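HAT1-interacting factor 1 (PDB 4NQ0) acts as a homodimeric histone chaperone of the nuclear HAT-B complex, binding H3-H4 and H2A-H2B and taking part in chromatin assembly and telomere silencing. Local coordinates at residues 258-263 and 302-307; 278-283 and 309-314; 286-291 and 330-335. One frame throughout, in Å; residues are numbered along the deposited sequence.

Coming from the N terminus, the chain enters helix 252-266, whose residues 258-263 open interaction 1. Helix 273-290 follows and supplies the first halves of both interaction 2 (278-283) and interaction 3 (286-291). Helix 298-316 then closes interaction 1 with 302-307, with 38 residues between its two segments, and further along closes interaction 2 with 309-314, across a gap of 25 residues. Interaction 3 closes last, on 330-335 of helix 323-344. Every pair of contacts crosses along the chain and none nests. Their centres lie about 9 to 11 Å apart, and together they tie four successive helices, 252-266 to 323-344, into one block at the C-terminal end of the modelled chain.

Interaction 1: 258-263 and 302-307; sequences HYLKAL and LKRFKH
Arg-304 reaches from helix 298-316 to Leu-260 and Leu-263 of helix 252-266, joining a helix that closes the predicted TPR repeat 2 to one within the predicted repeat 3, inside the region that binds H2A-H2B. The backbones stay far apart: the nearest CA atoms, those of Leu-260 and Arg-304, are 11.5 Å from each other, and a single long side chain covers most of that gap. Its CG stands trans to the backbone N (chi1 -171°) and the chain bends at chi2 (79°), which sends the guanidinium across to the leucines.

The tight part is around this flat group. CD2 of Leu-260 lies over one face, off toward the rim and 3.7 Å from CZ of Arg-304. The opposite face has CD2 of His-307 above it, more distant and likewise off-centre. The buried charge is well provided for: NH2 forms a salt bridge with Glu-283, NH1 donates to the backbone O of Leu-170, and Glu-283 is also probably hydrogen-bonded to NE2 of His-307, whose ring stacks on Phe-173. With bonds at both terminal nitrogens, the guanidinium has little freedom to turn.

The loose side lies elsewhere on the same turns. Lys-303 and Lys-306 are exposed and take no part in the contact, while Leu-260 is itself only partly covered, touching Leu-165 and Glu-169 of a loop. Only 99 Å² is buried between the two segments. The closest approach is at the guanidinium edge, where CD2 of Leu-263 sits in the plane, 3.2 Å from NH2 of Arg-304.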
loop_
_atom_site.group_PDB
_atom_site.type_symbol
_atom_site.label_atom_id
_atom_site.label_comp_id
_atom_site.label_asym_id
_atom_site.label_seq_id
_atom_site.Cartn_x
_atom_site.Cartn_y
_atom_site.Cartn_z
ATOM N N HIS A 258 -7.762 1.792 1.892
ATOM C CA HIS A 258 -6.639 1.039 1.319
ATOM C C HIS A 258 -5.968 0.094 2.301
ATOM O O HIS A 258 -5.606 -1.026 1.932
ATOM C CB HIS A 258 -5.645 1.972 0.642
ATOM C CG HIS A 258 -6.127 2.463 -0.683
ATOM N ND1 HIS A 258 -6.102 3.792 -1.047
ATOM C CD2 HIS A 258 -6.706 1.799 -1.712
ATOM C CE1 HIS A 258 -6.618 3.919 -2.259
ATOM N NE2 HIS A 258 -6.997 2.725 -2.682
ATOM N N TYR A 259 -5.811 0.523 3.546
ATOM C CA TYR A 259 -5.321 -0.384 4.604
ATOM C C TYR A 259 -6.218 -1.625 4.760
ATOM O O TYR A 259 -5.736 -2.754 4.938
ATOM C CB TYR A 259 -5.230 0.338 5.940
ATOM C CG TYR A 259 -4.157 1.408 6.058
ATOM C CD1 TYR A 259 -2.913 1.276 5.443
ATOM C CD2 TYR A 259 -4.375 2.533 6.841
ATOM C CE1 TYR A 259 -1.929 2.263 5.570
ATOM C CE2 TYR A 259 -3.404 3.509 6.991
ATOM C CZ TYR A 259 -2.180 3.371 6.360
ATOM O OH TYR A 259 -1.219 4.339 6.515
ATOM N N LEU A 260 -7.530 -1.411 4.697
ATOM C CA LEU A 260 -8.485 -2.515 4.716
ATOM C C LEU A 260 -8.388 -3.421 3.498
ATOM O O LEU A 260 -8.629 -4.623 3.617
ATOM C CB LEU A 260 -9.918 -2.000 4.822
ATOM C CG LEU A 260 -10.316 -1.385 6.175
ATOM C CD1 LEU A 260 -11.631 -0.664 6.002
ATOM C CD2 LEU A 260 -10.410 -2.428 7.272
ATOM N N LYS A 261 -8.096 -2.848 2.335
ATOM C CA LYS A 261 -7.867 -3.645 1.128
ATOM C C LYS A 261 -6.599 -4.480 1.278
ATOM O O LYS A 261 -6.581 -5.645 0.900
ATOM C CB LYS A 261 -7.746 -2.758 -0.123
ATOM C CG LYS A 261 -9.050 -2.110 -0.560
ATOM C CD LYS A 261 -9.779 -2.868 -1.668
ATOM C CE LYS A 261 -9.021 -2.804 -2.983
ATOM N NZ LYS A 261 -9.844 -2.403 -4.156
ATOM N N ALA A 262 -5.551 -3.884 1.841
ATOM C CA ALA A 262 -4.292 -4.591 2.049
ATOM C C ALA A 262 -4.533 -5.772 2.979
ATOM O O ALA A 262 -4.124 -6.891 2.699
ATOM C CB ALA A 262 -3.231 -3.658 2.640
ATOM N N LEU A 263 -5.239 -5.505 4.068
ATOM C CA LEU A 263 -5.579 -6.518 5.048
ATOM C C LEU A 263 -6.322 -7.682 4.388
ATOM O O LEU A 263 -5.991 -8.834 4.620
ATOM C CB LEU A 263 -6.395 -5.873 6.172
ATOM C CG LEU A 263 -6.709 -6.647 7.449
ATOM C CD1 LEU A 263 -5.464 -6.974 8.276
ATOM C CD2 LEU A 263 -7.700 -5.818 8.285
ATOM N N LEU A 302 -15.060 2.602 18.041
ATOM C CA LEU A 302 -14.820 1.795 19.236
ATOM C C LEU A 302 -14.820 0.311 18.922
ATOM O O LEU A 302 -13.962 -0.420 19.410
ATOM C CB LEU A 302 -15.851 2.093 20.333
ATOM C CG LEU A 302 -15.656 3.405 21.100
ATOM C CD1 LEU A 302 -16.818 3.668 22.083
ATOM C CD2 LEU A 302 -14.312 3.364 21.832
ATOM N N LYS A 303 -15.770 -0.127 18.099
ATOM C CA LYS A 303 -15.849 -1.545 17.721
ATOM C C LYS A 303 -14.595 -2.011 16.992
ATOM O O LYS A 303 -14.127 -3.120 17.225
ATOM C CB LYS A 303 -17.070 -1.821 16.849
ATOM C CG LYS A 303 -18.392 -1.639 17.571
ATOM C CD LYS A 303 -19.613 -1.998 16.704
ATOM C CE LYS A 303 -20.897 -1.513 17.400
ATOM N NZ LYS A 303 -22.171 -1.882 16.700
ATOM N N ARG A 304 -14.058 -1.170 16.105
ATOM C CA ARG A 304 -12.842 -1.537 15.358
ATOM C C ARG A 304 -11.617 -1.506 16.264
ATOM O O ARG A 304 -10.765 -2.395 16.186
ATOM C CB ARG A 304 -12.609 -0.625 14.146
ATOM C CG ARG A 304 -11.493 -1.104 13.219
ATOM C CD ARG A 304 -11.985 -2.221 12.307
ATOM N NE ARG A 304 -10.897 -2.948 11.640
ATOM C CZ ARG A 304 -11.047 -3.803 10.628
ATOM N NH1 ARG A 304 -12.246 -4.030 10.088
ATOM N NH2 ARG A 304 -9.974 -4.426 10.128
ATOM N N PHE A 305 -11.515 -0.485 17.112
ATOM C CA PHE A 305 -10.412 -0.423 18.061
ATOM C C PHE A 305 -10.373 -1.666 18.962
ATOM O O PHE A 305 -9.311 -2.241 19.184
ATOM C CB PHE A 305 -10.491 0.823 18.950
ATOM C CG PHE A 305 -10.345 2.129 18.219
ATOM C CD1 PHE A 305 -9.594 2.230 17.068
ATOM C CD2 PHE A 305 -10.935 3.275 18.724
ATOM C CE1 PHE A 305 -9.462 3.419 16.416
ATOM C CE2 PHE A 305 -10.806 4.479 18.075
ATOM C CZ PHE A 305 -10.061 4.558 16.915
ATOM N N LYS A 306 -11.525 -2.076 19.479
ATOM C CA LYS A 306 -11.573 -3.219 20.386
ATOM C C LYS A 306 -11.237 -4.517 19.670
ATOM O O LYS A 306 -10.630 -5.415 20.246
ATOM C CB LYS A 306 -12.947 -3.324 21.042
ATOM C CG LYS A 306 -13.160 -2.276 22.118
ATOM C CD LYS A 306 -14.623 -2.195 22.524
ATOM C CE LYS A 306 -14.832 -1.185 23.639
ATOM N NZ LYS A 306 -16.279 -0.890 23.838
ATOM N N HIS A 307 -11.653 -4.616 18.417
ATOM C CA HIS A 307 -11.275 -5.743 17.587
ATOM C C HIS A 307 -9.746 -5.833 17.451
ATOM O O HIS A 307 -9.165 -6.901 17.576
ATOM C CB HIS A 307 -11.934 -5.607 16.214
ATOM C CG HIS A 307 -11.317 -6.468 15.161
ATOM N ND1 HIS A 307 -11.638 -7.799 15.005
ATOM C CD2 HIS A 307 -10.384 -6.189 14.220
ATOM C CE1 HIS A 307 -10.932 -8.303 14.007
ATOM N NE2 HIS A 307 -10.168 -7.345 13.511
#

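Interaction 2: 278-283 and 309-314; sequences KVIQAE and KALLEK
Ile-280 has a chi1 of -64°, which sets CG2 trans to the backbone N and CG1 trans to the carbonyl carbon, so two branches are offered to the facing helix; Leu-311 answers with CG trans to its own N (chi1 -175°), which carries its fork to the isoleucine. The two branches of Ile-280 divide the work. CD1 meets the fork of Leu-311, 3.6 Å from its CG, while CG2 of Ile-280 rests against CD2 of Leu-312 at 3.5 Å. All three are apolar, and both leucines meet the isoleucine at a slant.

About one turn further on, the aliphatic part of Glu-283 adds to the patch: its CG lies 3.5 Å from CD2 of Leu-311, the two side chains crossing at about a right angle, its carboxylate being taken up by Arg-304.

The axes of segments 278-283 and 309-314 are 146° apart in direction and approach to 10.4 Å; consecutive helices 273-290 and 298-316 thus form a roughly antiparallel hairpin, the building unit of TPR-type folds. Helix 323-344 covers one flank, where Gln-326 touches both Ile-280 and Leu-312, and helix 252-266 brings Leu-263 against Val-279, Ala-282 and Glu-283.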
loop_
_atom_site.group_PDB
_atom_site.type_symbol
_atom_site.label_atom_id
_atom_site.label_comp_id
_atom_site.label_asym_id
_atom_site.label_seq_id
_atom_site.Cartn_x
_atom_site.Cartn_y
_atom_site.Cartn_z
ATOM N N LYS A 278 2.180 -8.858 8.907
ATOM C CA LYS A 278 1.581 -7.888 7.997
ATOM C C LYS A 278 0.105 -7.670 8.321
ATOM O O LYS A 278 -0.387 -6.542 8.280
ATOM C CB LYS A 278 1.806 -8.313 6.546
ATOM C CG LYS A 278 3.282 -8.164 6.110
ATOM C CD LYS A 278 3.488 -8.481 4.647
ATOM C CE LYS A 278 4.895 -8.092 4.179
ATOM N NZ LYS A 278 5.051 -6.614 4.013
ATOM N N VAL A 279 -0.589 -8.742 8.672
ATOM C CA VAL A 279 -1.976 -8.638 9.098
ATOM C C VAL A 279 -2.070 -7.691 10.290
ATOM O O VAL A 279 -2.854 -6.746 10.275
ATOM C CB VAL A 279 -2.563 -10.022 9.443
ATOM C CG1 VAL A 279 -3.921 -9.884 10.137
ATOM C CG2 VAL A 279 -2.691 -10.859 8.174
ATOM N N ILE A 280 -1.246 -7.935 11.305
ATOM C CA ILE A 280 -1.251 -7.137 12.532
ATOM C C ILE A 280 -0.914 -5.686 12.228
ATOM O O ILE A 280 -1.559 -4.771 12.729
ATOM C CB ILE A 280 -0.230 -7.669 13.579
ATOM C CG1 ILE A 280 -0.603 -9.080 14.065
ATOM C CG2 ILE A 280 -0.137 -6.721 14.769
ATOM C CD1 ILE A 280 -1.923 -9.160 14.750
ATOM N N GLN A 281 0.107 -5.478 11.410
ATOM C CA GLN A 281 0.482 -4.129 10.987
ATOM C C GLN A 281 -0.680 -3.375 10.313
ATOM O O GLN A 281 -0.937 -2.218 10.627
ATOM C CB GLN A 281 1.682 -4.193 10.041
ATOM C CG GLN A 281 2.043 -2.843 9.443
ATOM C CD GLN A 281 3.240 -2.897 8.528
ATOM O OE1 GLN A 281 3.386 -3.813 7.715
ATOM N NE2 GLN A 281 4.093 -1.891 8.636
ATOM N N ALA A 282 -1.368 -4.041 9.389
ATOM C CA ALA A 282 -2.501 -3.446 8.667
ATOM C C ALA A 282 -3.685 -3.109 9.600
ATOM O O ALA A 282 -4.306 -2.043 9.478
ATOM C CB ALA A 282 -2.956 -4.376 7.556
ATOM N N GLU A 283 -3.983 -4.009 10.536
ATOM C CA GLU A 283 -5.007 -3.739 11.550
ATOM C C GLU A 283 -4.676 -2.498 12.349
ATOM O O GLU A 283 -5.552 -1.678 12.597
ATOM C CB GLU A 283 -5.174 -4.906 12.514
ATOM C CG GLU A 283 -5.692 -6.187 11.880
ATOM C CD GLU A 283 -7.207 -6.250 11.754
ATOM O OE1 GLU A 283 -7.877 -5.198 11.911
ATOM O OE2 GLU A 283 -7.713 -7.375 11.489
ATOM N N LYS A 309 -7.405 -4.350 19.369
ATOM C CA LYS A 309 -6.863 -4.620 20.708
ATOM C C LYS A 309 -6.861 -6.120 21.043
ATOM O O LYS A 309 -5.852 -6.650 21.472
ATOM C CB LYS A 309 -7.651 -3.848 21.757
ATOM C CG LYS A 309 -7.272 -4.138 23.202
ATOM C CD LYS A 309 -8.080 -3.264 24.150
ATOM C CE LYS A 309 -7.823 -3.644 25.608
ATOM N NZ LYS A 309 -8.578 -2.785 26.538
ATOM N N ALA A 310 -7.981 -6.793 20.806
ATOM C CA ALA A 310 -8.093 -8.224 21.073
ATOM C C ALA A 310 -7.101 -9.010 20.248
ATOM O O ALA A 310 -6.454 -9.923 20.748
ATOM C CB ALA A 310 -9.511 -8.718 20.790
ATOM N N LEU A 311 -6.990 -8.647 18.976
ATOM C CA LEU A 311 -6.075 -9.312 18.074
ATOM C C LEU A 311 -4.617 -9.179 18.526
ATOM O O LEU A 311 -3.882 -10.164 18.529
ATOM C CB LEU A 311 -6.230 -8.747 16.673
ATOM C CG LEU A 311 -5.385 -9.469 15.630
ATOM C CD1 LEU A 311 -5.776 -10.951 15.562
ATOM C CD2 LEU A 311 -5.539 -8.790 14.280
ATOM N N LEU A 312 -4.215 -7.960 18.890
ATOM C CA LEU A 312 -2.848 -7.685 19.326
ATOM C C LEU A 312 -2.556 -8.311 20.678
ATOM O O LEU A 312 -1.443 -8.798 20.907
ATOM C CB LEU A 312 -2.562 -6.181 19.382
ATOM C CG LEU A 312 -1.961 -5.587 18.104
ATOM C CD1 LEU A 312 -2.402 -4.135 17.924
ATOM C CD2 LEU A 312 -0.441 -5.683 18.129
ATOM N N GLU A 313 -3.547 -8.287 21.572
ATOM C CA GLU A 313 -3.408 -8.955 22.859
ATOM C C GLU A 313 -3.126 -10.436 22.632
ATOM O O GLU A 313 -2.212 -10.982 23.229
ATOM C CB GLU A 313 -4.650 -8.760 23.732
ATOM C CG GLU A 313 -4.708 -7.389 24.407
ATOM C CD GLU A 313 -6.004 -7.144 25.170
ATOM O OE1 GLU A 313 -6.999 -7.857 24.924
ATOM O OE2 GLU A 313 -6.026 -6.234 26.027
ATOM N N LYS A 314 -3.886 -11.069 21.739
ATOM C CA LYS A 314 -3.705 -12.490 21.447
ATOM C C LYS A 314 -2.327 -12.777 20.864
ATOM O O LYS A 314 -1.693 -13.776 21.203
ATOM C CB LYS A 314 -4.780 -12.977 20.474
ATOM C CG LYS A 314 -4.925 -14.497 20.400
ATOM C CD LYS A 314 -5.502 -14.939 19.057
#

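Interaction 3: 286-291 and 330-335; sequences VCDALR and LAQIQD
The end of Gln-332 lies over one face of the Arg-291 guanidinium, the amide and guanidinium planes 38° apart. Lower on the same glutamine, CG of Gln-332 touches Asp-288, 3.9 Å from its OD1. Gln-332 reaches both partners because its chain leaves trans to the backbone N and bends at chi2.

The next shell fixes Arg-291. Its CG sits between the backbone N and the carbonyl carbon (chi1 66°) and the chain folds at chi3, which turns the guanidinium back toward Asp-288; NH1 of Arg-291 then makes a long salt bridge, 3.8 Å, to OD1 of Asp-288. The stronger partner is Asp-336, which forms a salt bridge with NE from the helix that carries Gln-332. With a leucine in place of Arg-291, Asp-336 would probably lose its charged mate and the end of Gln-332 the flat group it lies on.

Below this polar surface the segments converge on helix 298-316, which meets Cys-287 with Phe-305 and Ala-308, and Ile-333 with Leu-312. Helices 273-290 and 323-344, either side of 298-316 in sequence, thus pack on it together and touch each other, as alternate helices do in a TPR array.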
loop_
_atom_site.group_PDB
_atom_site.type_symbol
_atom_site.label_atom_id
_atom_site.label_comp_id
_atom_site.label_asym_id
_atom_site.label_seq_id
_atom_site.Cartn_x
_atom_site.Cartn_y
_atom_site.Cartn_z
ATOM N N VAL A 286 -5.041 0.805 10.178
ATOM C CA VAL A 286 -6.470 1.121 10.115
ATOM C C VAL A 286 -6.904 1.965 11.317
ATOM O O VAL A 286 -7.511 3.021 11.146
ATOM C CB VAL A 286 -7.324 -0.161 10.044
ATOM C CG1 VAL A 286 -8.799 0.129 10.394
ATOM C CG2 VAL A 286 -7.199 -0.812 8.655
ATOM N N CYS A 287 -6.561 1.508 12.522
ATOM C CA CYS A 287 -6.911 2.215 13.756
ATOM C C CYS A 287 -6.249 3.578 13.872
ATOM O O CYS A 287 -6.878 4.542 14.330
ATOM C CB CYS A 287 -6.550 1.363 14.980
ATOM S SG CYS A 287 -7.511 -0.159 15.034
ATOM N N ASP A 288 -4.986 3.657 13.465
ATOM C CA ASP A 288 -4.250 4.904 13.544
ATOM C C ASP A 288 -4.841 5.969 12.611
ATOM O O ASP A 288 -4.911 7.132 12.978
ATOM C CB ASP A 288 -2.765 4.700 13.232
ATOM C CG ASP A 288 -1.890 5.738 13.914
ATOM O OD1 ASP A 288 -1.799 5.702 15.156
ATOM O OD2 ASP A 288 -1.302 6.585 13.211
ATOM N N ALA A 289 -5.260 5.570 11.419
ATOM C CA ALA A 289 -5.926 6.482 10.502
ATOM C C ALA A 289 -7.338 6.803 10.999
ATOM O O ALA A 289 -7.767 7.949 10.944
ATOM C CB ALA A 289 -5.977 5.890 9.108
ATOM N N LEU A 290 -8.031 5.784 11.501
ATOM C CA LEU A 290 -9.391 5.909 12.016
ATOM C C LEU A 290 -9.548 6.957 13.109
ATOM O O LEU A 290 -10.603 7.579 13.215
ATOM C CB LEU A 290 -9.873 4.549 12.535
ATOM C CG LEU A 290 -11.352 4.245 12.735
ATOM C CD1 LEU A 290 -12.204 4.708 11.567
ATOM C CD2 LEU A 290 -11.516 2.733 12.958
ATOM N N ARG A 291 -8.516 7.177 13.918
ATOM C CA ARG A 291 -8.632 8.206 14.961
ATOM C C ARG A 291 -8.808 9.617 14.389
ATOM O O ARG A 291 -9.408 10.465 15.034
ATOM C CB ARG A 291 -7.475 8.139 15.961
ATOM C CG ARG A 291 -6.127 8.470 15.397
ATOM C CD ARG A 291 -5.004 7.812 16.204
ATOM N NE ARG A 291 -4.664 8.621 17.370
ATOM C CZ ARG A 291 -3.487 9.212 17.586
ATOM N NH1 ARG A 291 -2.477 9.074 16.731
ATOM N NH2 ARG A 291 -3.314 9.938 18.685
ATOM N N LEU A 330 -0.277 -1.548 20.904
ATOM C CA LEU A 330 -1.362 -1.882 21.811
ATOM C C LEU A 330 -1.684 -0.697 22.730
ATOM O O LEU A 330 -2.856 -0.351 22.923
ATOM C CB LEU A 330 -0.965 -3.115 22.621
ATOM C CG LEU A 330 -2.020 -3.896 23.395
ATOM C CD1 LEU A 330 -3.271 -4.212 22.546
ATOM C CD2 LEU A 330 -1.352 -5.182 23.909
ATOM N N ALA A 331 -0.639 -0.077 23.274
ATOM C CA ALA A 331 -0.775 1.138 24.079
ATOM C C ALA A 331 -1.466 2.269 23.311
ATOM O O ALA A 331 -2.324 2.960 23.857
ATOM C CB ALA A 331 0.594 1.606 24.563
ATOM N N GLN A 332 -1.089 2.450 22.048
ATOM C CA GLN A 332 -1.713 3.468 21.204
ATOM C C GLN A 332 -3.193 3.176 20.957
ATOM O O GLN A 332 -4.026 4.081 20.973
ATOM C CB GLN A 332 -0.993 3.567 19.858
ATOM C CG GLN A 332 -1.575 4.625 18.934
ATOM C CD GLN A 332 -1.388 6.032 19.483
ATOM O OE1 GLN A 332 -2.352 6.703 19.872
ATOM N NE2 GLN A 332 -0.139 6.479 19.528
ATOM N N ILE A 333 -3.516 1.914 20.717
ATOM C CA ILE A 333 -4.912 1.521 20.503
ATOM C C ILE A 333 -5.740 1.834 21.740
ATOM O O ILE A 333 -6.869 2.284 21.620
ATOM C CB ILE A 333 -5.032 0.044 20.100
ATOM C CG1 ILE A 333 -4.443 -0.164 18.702
ATOM C CG2 ILE A 333 -6.477 -0.412 20.057
ATOM C CD1 ILE A 333 -3.988 -1.585 18.448
ATOM N N GLN A 334 -5.162 1.645 22.924
ATOM C CA GLN A 334 -5.857 1.987 24.151
ATOM C C GLN A 334 -6.066 3.507 24.246
ATOM O O GLN A 334 -7.120 3.963 24.693
ATOM C CB GLN A 334 -5.096 1.475 25.379
ATOM C CG GLN A 334 -5.884 1.614 26.685
ATOM C CD GLN A 334 -7.170 0.804 26.688
ATOM O OE1 GLN A 334 -7.162 -0.390 26.381
ATOM N NE2 GLN A 334 -8.286 1.451 27.041
ATOM N N ASP A 335 -5.069 4.285 23.828
ATOM C CA ASP A 335 -5.239 5.744 23.762
ATOM C C ASP A 335 -6.390 6.092 22.814
ATOM O O ASP A 335 -7.216 6.945 23.125
ATOM C CB ASP A 335 -3.975 6.445 23.275
ATOM C CG ASP A 335 -2.772 6.159 24.144
ATOM O OD1 ASP A 335 -2.943 5.728 25.307
ATOM O OD2 ASP A 335 -1.644 6.360 23.646
#